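Exo-beta-1,3-galactanase (PDB 5FLW) probably hydrolyses terminal, non-reducing galactose units from beta-1,3-linked galactan chains, as a member of glycoside hydrolase family 43. Local coordinates at residues D3-H11 with N275-I283; H21-G29 with P84-Y95. All coordinates share one frame; numbering follows the deposited sequence.

Contact 1 of 2, residues D3-H11 with N275-I283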
loop_
_atom_site.group_PDB
_atom_site.type_symbol
_atom_site.label_atom_id
_atom_site.label_comp_id
_atom_site.label_asym_id
_atom_site.label_seq_id
_atom_site.Cartn_x
_atom_site.Cartn_y
_atom_site.Cartn_z
ATOM N N ASP A 3 5.902 -16.686 14.212
ATOM C CA ASP A 3 5.713 -15.815 13.040
ATOM C C ASP A 3 6.020 -16.556 11.767
ATOM O O ASP A 3 6.735 -17.552 11.781
ATOM C CB ASP A 3 6.657 -14.627 13.114
ATOM C CG ASP A 3 6.467 -13.810 14.363
ATOM O OD1 ASP A 3 5.317 -13.430 14.664
ATOM O OD2 ASP A 3 7.475 -13.601 15.089
ATOM N N ARG A 4 5.572 -16.006 10.648
ATOM C CA ARG A 4 5.857 -16.592 9.344
ATOM C C ARG A 4 6.614 -15.541 8.539
ATOM O O ARG A 4 6.035 -14.537 8.119
ATOM C CB ARG A 4 4.587 -17.039 8.609
ATOM C CG ARG A 4 4.934 -17.840 7.363
ATOM C CD ARG A 4 3.743 -18.170 6.481
ATOM N NE ARG A 4 4.148 -19.083 5.403
ATOM C CZ ARG A 4 3.364 -19.481 4.400
ATOM N NH1 ARG A 4 2.107 -19.037 4.301
ATOM N NH2 ARG A 4 3.855 -20.312 3.479
ATOM N N PHE A 5 7.920 -15.748 8.368
ATOM C CA PHE A 5 8.767 -14.798 7.664
ATOM C C PHE A 5 9.452 -15.458 6.475
ATOM O O PHE A 5 9.785 -16.649 6.507
ATOM C CB PHE A 5 9.851 -14.223 8.571
ATOM C CG PHE A 5 9.327 -13.437 9.738
ATOM C CD1 PHE A 5 8.271 -12.531 9.558
ATOM C CD2 PHE A 5 9.910 -13.584 10.999
ATOM C CE1 PHE A 5 7.765 -11.780 10.633
ATOM C CE2 PHE A 5 9.454 -12.853 12.087
ATOM C CZ PHE A 5 8.360 -11.938 11.919
ATOM N N GLY A 6 9.684 -14.649 5.438
ATOM C CA GLY A 6 10.369 -15.069 4.229
ATOM C C GLY A 6 9.559 -14.739 2.990
ATOM O O GLY A 6 8.753 -13.789 2.991
ATOM N N ALA A 7 9.771 -15.519 1.928
ATOM C CA ALA A 7 9.080 -15.364 0.658
ATOM C C ALA A 7 8.181 -16.585 0.471
ATOM O O ALA A 7 8.636 -17.728 0.625
ATOM C CB ALA A 7 10.096 -15.275 -0.488
ATOM N N PHE A 8 6.901 -16.349 0.165
ATOM C CA PHE A 8 5.956 -17.452 0.059
ATOM C C PHE A 8 4.683 -16.969 -0.619
ATOM O O PHE A 8 4.399 -15.758 -0.695
ATOM C CB PHE A 8 5.609 -18.078 1.425
ATOM C CG PHE A 8 5.187 -17.071 2.463
ATOM C CD1 PHE A 8 3.864 -16.648 2.544
ATOM C CD2 PHE A 8 6.125 -16.525 3.355
ATOM C CE1 PHE A 8 3.462 -15.708 3.503
ATOM C CE2 PHE A 8 5.732 -15.578 4.322
ATOM C CZ PHE A 8 4.405 -15.172 4.396
ATOM N N LEU A 9 3.916 -17.947 -1.106
ATOM C CA LEU A 9 2.600 -17.674 -1.665
ATOM C C LEU A 9 1.558 -17.964 -0.582
ATOM O O LEU A 9 1.382 -19.132 -0.191
ATOM C CB LEU A 9 2.348 -18.533 -2.901
ATOM C CG LEU A 9 1.002 -18.269 -3.587
ATOM C CD1 LEU A 9 0.921 -16.822 -4.093
ATOM C CD2 LEU A 9 0.724 -19.307 -4.687
ATOM N N PRO A 10 0.875 -16.950 -0.050
ATOM C CA PRO A 10 -0.087 -17.195 1.033
ATOM C C PRO A 10 -1.377 -17.833 0.520
ATOM O O PRO A 10 -1.766 -17.689 -0.640
ATOM C CB PRO A 10 -0.366 -15.789 1.590
ATOM C CG PRO A 10 -0.124 -14.859 0.408
ATOM C CD PRO A 10 0.987 -15.512 -0.398
ATOM N N HIS A 11 -2.040 -18.535 1.450
ATOM C CA HIS A 11 -3.334 -19.175 1.259
ATOM C C HIS A 11 -4.270 -18.738 2.380
ATOM O O HIS A 11 -3.826 -18.355 3.468
ATOM C CB HIS A 11 -3.224 -20.730 1.240
ATOM C CG HIS A 11 -2.416 -21.228 0.079
ATOM N ND1 HIS A 11 -1.038 -21.188 0.070
ATOM C CD2 HIS A 11 -2.790 -21.685 -1.149
ATOM C CE1 HIS A 11 -0.593 -21.627 -1.096
ATOM N NE2 HIS A 11 -1.634 -21.940 -1.852
ATOM N N ASN A 275 -0.657 -15.568 -8.716
ATOM C CA ASN A 275 0.235 -16.370 -7.886
ATOM C C ASN A 275 1.539 -15.645 -7.518
ATOM O O ASN A 275 2.519 -16.297 -7.109
ATOM C CB ASN A 275 0.495 -17.725 -8.546
ATOM C CG ASN A 275 -0.784 -18.533 -8.694
ATOM O OD1 ASN A 275 -1.536 -18.695 -7.722
ATOM N ND2 ASN A 275 -1.054 -19.030 -9.909
ATOM N N SER A 276 1.562 -14.309 -7.624
ATOM C CA SER A 276 2.709 -13.524 -7.182
ATOM C C SER A 276 2.915 -13.725 -5.689
ATOM O O SER A 276 1.996 -13.419 -4.904
ATOM C CB SER A 276 2.429 -12.033 -7.417
ATOM O OG SER A 276 2.321 -11.769 -8.801
ATOM N N PRO A 277 4.092 -14.168 -5.250
ATOM C CA PRO A 277 4.344 -14.311 -3.806
ATOM C C PRO A 277 4.460 -12.950 -3.117
ATOM O O PRO A 277 4.451 -11.877 -3.742
ATOM C CB PRO A 277 5.694 -15.052 -3.748
ATOM C CG PRO A 277 5.852 -15.675 -5.072
ATOM C CD PRO A 277 5.186 -14.747 -6.060
ATOM N N ILE A 278 4.585 -13.010 -1.788
ATOM C CA ILE A 278 4.941 -11.850 -0.973
ATOM C C ILE A 278 6.231 -12.161 -0.212
ATOM O O ILE A 278 6.598 -13.326 0.006
ATOM C CB ILE A 278 3.827 -11.413 0.024
ATOM C CG1 ILE A 278 3.564 -12.523 1.069
ATOM C CG2 ILE A 278 2.540 -11.018 -0.743
ATOM C CD1 ILE A 278 2.578 -12.132 2.162
ATOM N N VAL A 279 6.914 -11.095 0.182
ATOM C CA VAL A 279 8.020 -11.163 1.123
ATOM C C VAL A 279 7.528 -10.510 2.414
ATOM O O VAL A 279 7.197 -9.320 2.428
ATOM C CB VAL A 279 9.279 -10.465 0.571
ATOM C CG1 VAL A 279 10.351 -10.378 1.655
ATOM C CG2 VAL A 279 9.814 -11.199 -0.683
ATOM N N GLN A 280 7.469 -11.293 3.493
ATOM C CA GLN A 280 6.946 -10.834 4.771
ATOM C C GLN A 280 8.056 -10.989 5.807
ATOM O O GLN A 280 8.572 -12.101 6.010
ATOM C CB GLN A 280 5.734 -11.662 5.164
ATOM C CG GLN A 280 5.104 -11.280 6.487
ATOM C CD GLN A 280 3.803 -12.051 6.733
ATOM O OE1 GLN A 280 2.838 -11.934 5.963
ATOM N NE2 GLN A 280 3.776 -12.843 7.800
ATOM N N MET A 281 8.439 -9.877 6.440
ATOM C CA MET A 281 9.630 -9.861 7.280
ATOM C C MET A 281 9.453 -8.821 8.369
ATOM O O MET A 281 8.796 -7.799 8.136
ATOM C CB MET A 281 10.876 -9.487 6.456
ATOM C CG MET A 281 11.260 -10.450 5.330
ATOM S SD MET A 281 12.565 -9.764 4.280
ATOM C CE MET A 281 13.970 -9.708 5.447
ATOM N N PRO A 282 10.074 -9.008 9.535
ATOM C CA PRO A 282 10.184 -7.892 10.482
ATOM C C PRO A 282 11.137 -6.844 9.918
ATOM O O PRO A 282 12.080 -7.160 9.182
ATOM C CB PRO A 282 10.764 -8.548 11.734
ATOM C CG PRO A 282 11.601 -9.668 11.193
ATOM C CD PRO A 282 10.911 -10.157 9.946
ATOM N N ILE A 283 10.841 -5.577 10.193
ATOM C CA ILE A 283 11.717 -4.481 9.800
ATOM C C ILE A 283 12.043 -3.672 11.050
ATOM O O ILE A 283 11.155 -3.388 11.861
ATOM C CB ILE A 283 11.117 -3.635 8.652
ATOM C CG1 ILE A 283 12.135 -2.604 8.132
ATOM C CG2 ILE A 283 9.829 -2.961 9.076
ATOM C CD1 ILE A 283 11.729 -1.882 6.862
#
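Gly6 and Gln280 form a hydrogen-bonded antiparallel pair. Gly6 N to Gln280 O is 2.8 Å, and Gln280 N to Gly6 O is 2.9 Å. Gly6 has backbone angles at which a side chain would collide with the carbonyl O of Phe5. Phe8 and Ile278 repeat the arrangement, with Phe8 N to Ile278 O at 3.0 Å. Ala7 and Val279 make the non-hydrogen-bonded pair between them, and their methyl groups meet on one face of the sheet. Phe8, Ile278 and Gln280 project from the other face. The Phe8 side chain has CG wedged between its backbone N and carbonyl carbon (chi1 51°). This sets CE1 3.9 Å from Ile278 CD1 and CZ 3.8 Å from Gln280 CB. The Arg4 guanidinium lies over one face of the Phe8 ring, and Arg4 NE makes a salt bridge with Glu299. Phe5 is sandwiched: Pro282 CD sits over the centre of one ring face in a CH-pi contact, 3.4 Å from the Phe5 ring centroid, and Asp3 CB lies over the opposite face. Gln280 reaches out extended. Its NE2 hydrogen-bonds Phe56 O and makes a second, weak hydrogen bond to Arg4 O (2.8 Å, 120°). Four backbone hydrogen bonds thus pair the N-terminal chain with the last blade. The buried Gln280 amide nitrogen, with two carbonyl partners, is satisfied and links the chain start to a loop of the first blade.

Contact 2 of 2, residues H21-G29 with P84-Y95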
loop_
_atom_site.group_PDB
_atom_site.type_symbol
_atom_site.label_atom_id
_atom_site.label_comp_id
_atom_site.label_asym_id
_atom_site.label_seq_id
_atom_site.Cartn_x
_atom_site.Cartn_y
_atom_site.Cartn_z
ATOM N N HIS A 21 -2.057 -8.956 -2.875
ATOM C CA HIS A 21 -1.250 -8.249 -3.865
ATOM C C HIS A 21 -1.558 -6.757 -3.801
ATOM O O HIS A 21 -2.732 -6.354 -3.851
ATOM C CB HIS A 21 -1.557 -8.726 -5.279
ATOM C CG HIS A 21 -1.591 -10.211 -5.428
ATOM N ND1 HIS A 21 -0.484 -11.008 -5.189
ATOM C CD2 HIS A 21 -2.582 -11.039 -5.845
ATOM C CE1 HIS A 21 -0.815 -12.270 -5.408
ATOM N NE2 HIS A 21 -2.076 -12.315 -5.829
ATOM N N GLY A 22 -0.503 -5.948 -3.703
ATOM C CA GLY A 22 -0.657 -4.503 -3.600
ATOM C C GLY A 22 -1.504 -4.067 -2.421
ATOM O O GLY A 22 -2.256 -3.101 -2.540
ATOM N N ILE A 23 -1.364 -4.736 -1.253
ATOM C CA ILE A 23 -2.393 -4.624 -0.212
ATOM C C ILE A 23 -2.351 -3.291 0.534
ATOM O O ILE A 23 -1.298 -2.641 0.698
ATOM C CB ILE A 23 -2.394 -5.795 0.800
ATOM C CG1 ILE A 23 -1.149 -5.769 1.698
ATOM C CG2 ILE A 23 -2.585 -7.097 0.093
ATOM C CD1 ILE A 23 -1.144 -6.857 2.763
ATOM N N GLY A 24 -3.530 -2.913 1.042
ATOM C CA GLY A 24 -3.623 -2.057 2.202
ATOM C C GLY A 24 -3.879 -2.931 3.418
ATOM O O GLY A 24 -4.465 -4.022 3.307
ATOM N N LEU A 25 -3.413 -2.442 4.587
ATOM C CA LEU A 25 -3.621 -3.094 5.877
ATOM C C LEU A 25 -4.086 -2.062 6.888
ATOM O O LEU A 25 -3.487 -0.986 7.000
ATOM C CB LEU A 25 -2.322 -3.665 6.452
ATOM C CG LEU A 25 -1.840 -5.024 6.019
ATOM C CD1 LEU A 25 -0.431 -5.220 6.596
ATOM C CD2 LEU A 25 -2.806 -6.072 6.554
ATOM N N GLN A 26 -5.112 -2.416 7.669
ATOM C CA GLN A 26 -5.632 -1.576 8.739
ATOM C C GLN A 26 -5.998 -2.457 9.916
ATOM O O GLN A 26 -6.546 -3.540 9.724
ATOM C CB GLN A 26 -6.937 -0.906 8.302
ATOM C CG GLN A 26 -6.778 0.246 7.333
ATOM C CD GLN A 26 -6.078 1.406 7.981
ATOM O OE1 GLN A 26 -6.625 2.048 8.881
ATOM N NE2 GLN A 26 -4.860 1.682 7.545
ATOM N N LYS A 27 -5.699 -1.992 11.130
ATOM C CA LYS A 27 -6.128 -2.680 12.342
ATOM C C LYS A 27 -7.377 -1.980 12.870
ATOM O O LYS A 27 -7.322 -0.795 13.216
ATOM C CB LYS A 27 -5.019 -2.705 13.393
ATOM C CG LYS A 27 -5.242 -3.787 14.456
ATOM C CD LYS A 27 -4.200 -3.724 15.554
ATOM C CE LYS A 27 -4.374 -4.864 16.556
ATOM N NZ LYS A 27 -3.229 -4.953 17.530
ATOM N N PHE A 28 -8.503 -2.700 12.892
ATOM C CA PHE A 28 -9.760 -2.213 13.457
ATOM C C PHE A 28 -10.135 -3.157 14.592
ATOM O O PHE A 28 -10.295 -4.367 14.367
ATOM C CB PHE A 28 -10.866 -2.244 12.398
ATOM C CG PHE A 28 -10.581 -1.428 11.170
ATOM C CD1 PHE A 28 -10.151 -0.108 11.278
ATOM C CD2 PHE A 28 -10.784 -1.969 9.904
ATOM C CE1 PHE A 28 -9.912 0.662 10.146
ATOM C CE2 PHE A 28 -10.535 -1.212 8.758
ATOM C CZ PHE A 28 -10.112 0.116 8.885
ATOM N N GLY A 29 -10.323 -2.608 15.793
ATOM C CA GLY A 29 -10.420 -3.460 16.967
ATOM C C GLY A 29 -9.125 -4.242 17.180
ATOM O O GLY A 29 -8.005 -3.704 17.119
ATOM N N PRO A 84 -5.500 -1.125 -3.619
ATOM C CA PRO A 84 -6.609 -0.636 -2.789
ATOM C C PRO A 84 -6.135 -0.330 -1.374
ATOM O O PRO A 84 -5.290 -1.036 -0.814
ATOM C CB PRO A 84 -7.612 -1.812 -2.793
ATOM C CG PRO A 84 -6.755 -3.045 -2.983
ATOM C CD PRO A 84 -5.646 -2.567 -3.944
ATOM N N LYS A 85 -6.707 0.729 -0.802
ATOM C CA LYS A 85 -6.402 1.157 0.555
ATOM C C LYS A 85 -7.711 1.532 1.239
ATOM O O LYS A 85 -8.641 2.010 0.584
ATOM C CB LYS A 85 -5.488 2.397 0.533
ATOM C CG LYS A 85 -4.145 2.192 -0.193
ATOM C CD LYS A 85 -3.259 1.214 0.592
ATOM C CE LYS A 85 -2.080 0.684 -0.253
ATOM N NZ LYS A 85 -2.554 -0.208 -1.351
ATOM N N VAL A 86 -7.775 1.340 2.561
ATOM C CA VAL A 86 -8.960 1.677 3.355
ATOM C C VAL A 86 -8.544 2.508 4.566
ATOM O O VAL A 86 -7.526 2.223 5.205
ATOM C CB VAL A 86 -9.743 0.403 3.788
ATOM C CG1 VAL A 86 -10.855 0.702 4.834
ATOM C CG2 VAL A 86 -10.333 -0.301 2.544
ATOM N N LEU A 87 -9.344 3.532 4.890
ATOM C CA LEU A 87 -9.221 4.255 6.149
ATOM C C LEU A 87 -10.591 4.321 6.811
ATOM O O LEU A 87 -11.633 4.324 6.130
ATOM C CB LEU A 87 -8.720 5.705 5.967
ATOM C CG LEU A 87 -7.259 5.910 5.531
ATOM C CD1 LEU A 87 -6.971 7.408 5.268
ATOM C CD2 LEU A 87 -6.285 5.346 6.546
ATOM N N HIS A 88 -10.585 4.358 8.150
ATOM C CA HIS A 88 -11.795 4.582 8.934
ATOM C C HIS A 88 -11.881 6.080 9.246
ATOM O O HIS A 88 -10.954 6.646 9.846
ATOM C CB HIS A 88 -11.775 3.727 10.211
ATOM C CG HIS A 88 -13.072 3.725 10.972
ATOM N ND1 HIS A 88 -13.137 3.479 12.328
ATOM C CD2 HIS A 88 -14.349 3.926 10.569
ATOM C CE1 HIS A 88 -14.399 3.512 12.722
ATOM N NE2 HIS A 88 -15.152 3.813 11.682
ATOM N N CYS A 89 -12.990 6.721 8.816
ATOM C CA CYS A 89 -13.129 8.178 8.909
ATOM C C CYS A 89 -13.629 8.577 10.294
ATOM O O CYS A 89 -14.763 8.234 10.653
ATOM C CB CYS A 89 -14.116 8.688 7.870
ATOM S SG CYS A 89 -14.374 10.460 7.986
ATOM N N PRO A 90 -12.850 9.323 11.081
ATOM C CA PRO A 90 -13.322 9.657 12.440
ATOM C C PRO A 90 -14.597 10.487 12.460
ATOM O O PRO A 90 -15.481 10.255 13.304
ATOM C CB PRO A 90 -12.133 10.409 13.045
ATOM C CG PRO A 90 -10.958 9.971 12.230
ATOM C CD PRO A 90 -11.470 9.784 10.845
ATOM N N ALA A 91 -14.737 11.437 11.524
ATOM C CA ALA A 91 -15.868 12.355 11.600
ATOM C C ALA A 91 -17.179 11.668 11.244
ATOM O O ALA A 91 -18.220 12.026 11.794
ATOM C CB ALA A 91 -15.633 13.564 10.695
ATOM N N THR A 92 -17.151 10.657 10.363
ATOM C CA THR A 92 -18.368 10.057 9.837
ATOM C C THR A 92 -18.583 8.622 10.291
ATOM O O THR A 92 -19.708 8.126 10.172
ATOM C CB THR A 92 -18.338 10.042 8.303
ATOM O OG1 THR A 92 -17.312 9.146 7.870
ATOM C CG2 THR A 92 -18.101 11.451 7.701
ATOM N N GLY A 93 -17.535 7.935 10.753
ATOM C CA GLY A 93 -17.603 6.520 11.056
ATOM C C GLY A 93 -17.605 5.600 9.847
ATOM O O GLY A 93 -17.709 4.373 10.016
ATOM N N LYS A 94 -17.549 6.141 8.634
ATOM C CA LYS A 94 -17.551 5.296 7.449
ATOM C C LYS A 94 -16.155 4.727 7.179
ATOM O O LYS A 94 -15.125 5.258 7.625
ATOM C CB LYS A 94 -18.041 6.078 6.219
ATOM C CG LYS A 94 -19.426 6.700 6.378
ATOM C CD LYS A 94 -20.443 5.655 6.858
ATOM C CE LYS A 94 -21.864 6.220 6.895
ATOM N NZ LYS A 94 -22.823 5.285 7.574
ATOM N N TYR A 95 -16.136 3.629 6.439
ATOM C CA TYR A 95 -14.907 3.071 5.893
ATOM C C TYR A 95 -14.804 3.491 4.427
ATOM O O TYR A 95 -15.693 3.184 3.626
ATOM C CB TYR A 95 -14.937 1.551 6.033
ATOM C CG TYR A 95 -14.950 1.145 7.493
ATOM C CD1 TYR A 95 -16.150 1.059 8.212
ATOM C CD2 TYR A 95 -13.740 0.907 8.184
ATOM C CE1 TYR A 95 -16.139 0.718 9.551
ATOM C CE2 TYR A 95 -13.735 0.562 9.518
ATOM C CZ TYR A 95 -14.931 0.467 10.189
ATOM O OH TYR A 95 -14.945 0.131 11.520
HETATM O O HOH W 1 -8.358 4.005 9.744
#
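Phe28 and Tyr95 meet edge to face, the Tyr95 edge at the Phe28 ring, with centroids 5.0 Å apart and planes at 76°. Tyr95 CE2 lies over the centre of the Phe28 ring, 3.7 Å from Phe28 CZ. With CG anti to its carbonyl carbon (chi1 -59°), Phe28 also brings CE1 to 3.6 Å from His88 CB. Val86 CG1 comes to the Phe28 edge, near the ring plane. The His88 ring lies against a face of Tyr95, which completes an aromatic cluster. With an alanine at Phe28, the Tyr95 edge is likely to lose the ring face it points at, and a gap would probably open beside His88 CB. Gln26 CG lies 3.0 Å from Val86 O, and the bend at chi2 turns the amide beyond it. A water bridges Gln26 OE1 to His88 N. At the start of the strands, Lys85 is bent at chi2 and chi4, which brings NZ up to the 22-24 backbone. Its NZ bonds Pro84 O at 2.9 Å, from above the carbonyl plane, and weakly Gly22 O and Ile23 O. At Gly24 a CB would clash with Pro84 O. The axes of strands 24-28 and 84-88 run roughly parallel, 21° between their directions, 6.0 Å apart at closest. The two blades meet here through side-chain packing, weak lysine bonds to carbonyls and a bridging water, and the ammonium probably offsets the partial negative charge of those carbonyls.

How the contacts relate
The chain forms a five-bladed beta-propeller, the fold of family 43, with each blade a four-stranded antiparallel sheet. Contact 1 joins the N-terminal segment to strand 278-286 of the last blade. Contact 2 joins strand 24-28 of the first blade to strand 80-88 of the second. Along the chain both segments of contact 2 fall between those of contact 1. The two centres are 22 Å apart, yet the contacts touch where Ser276 O lies 3.1 Å from His21 CE1. Contact 1 thus ties the two ends of the ring together, and contact 2 packs consecutive blades within it.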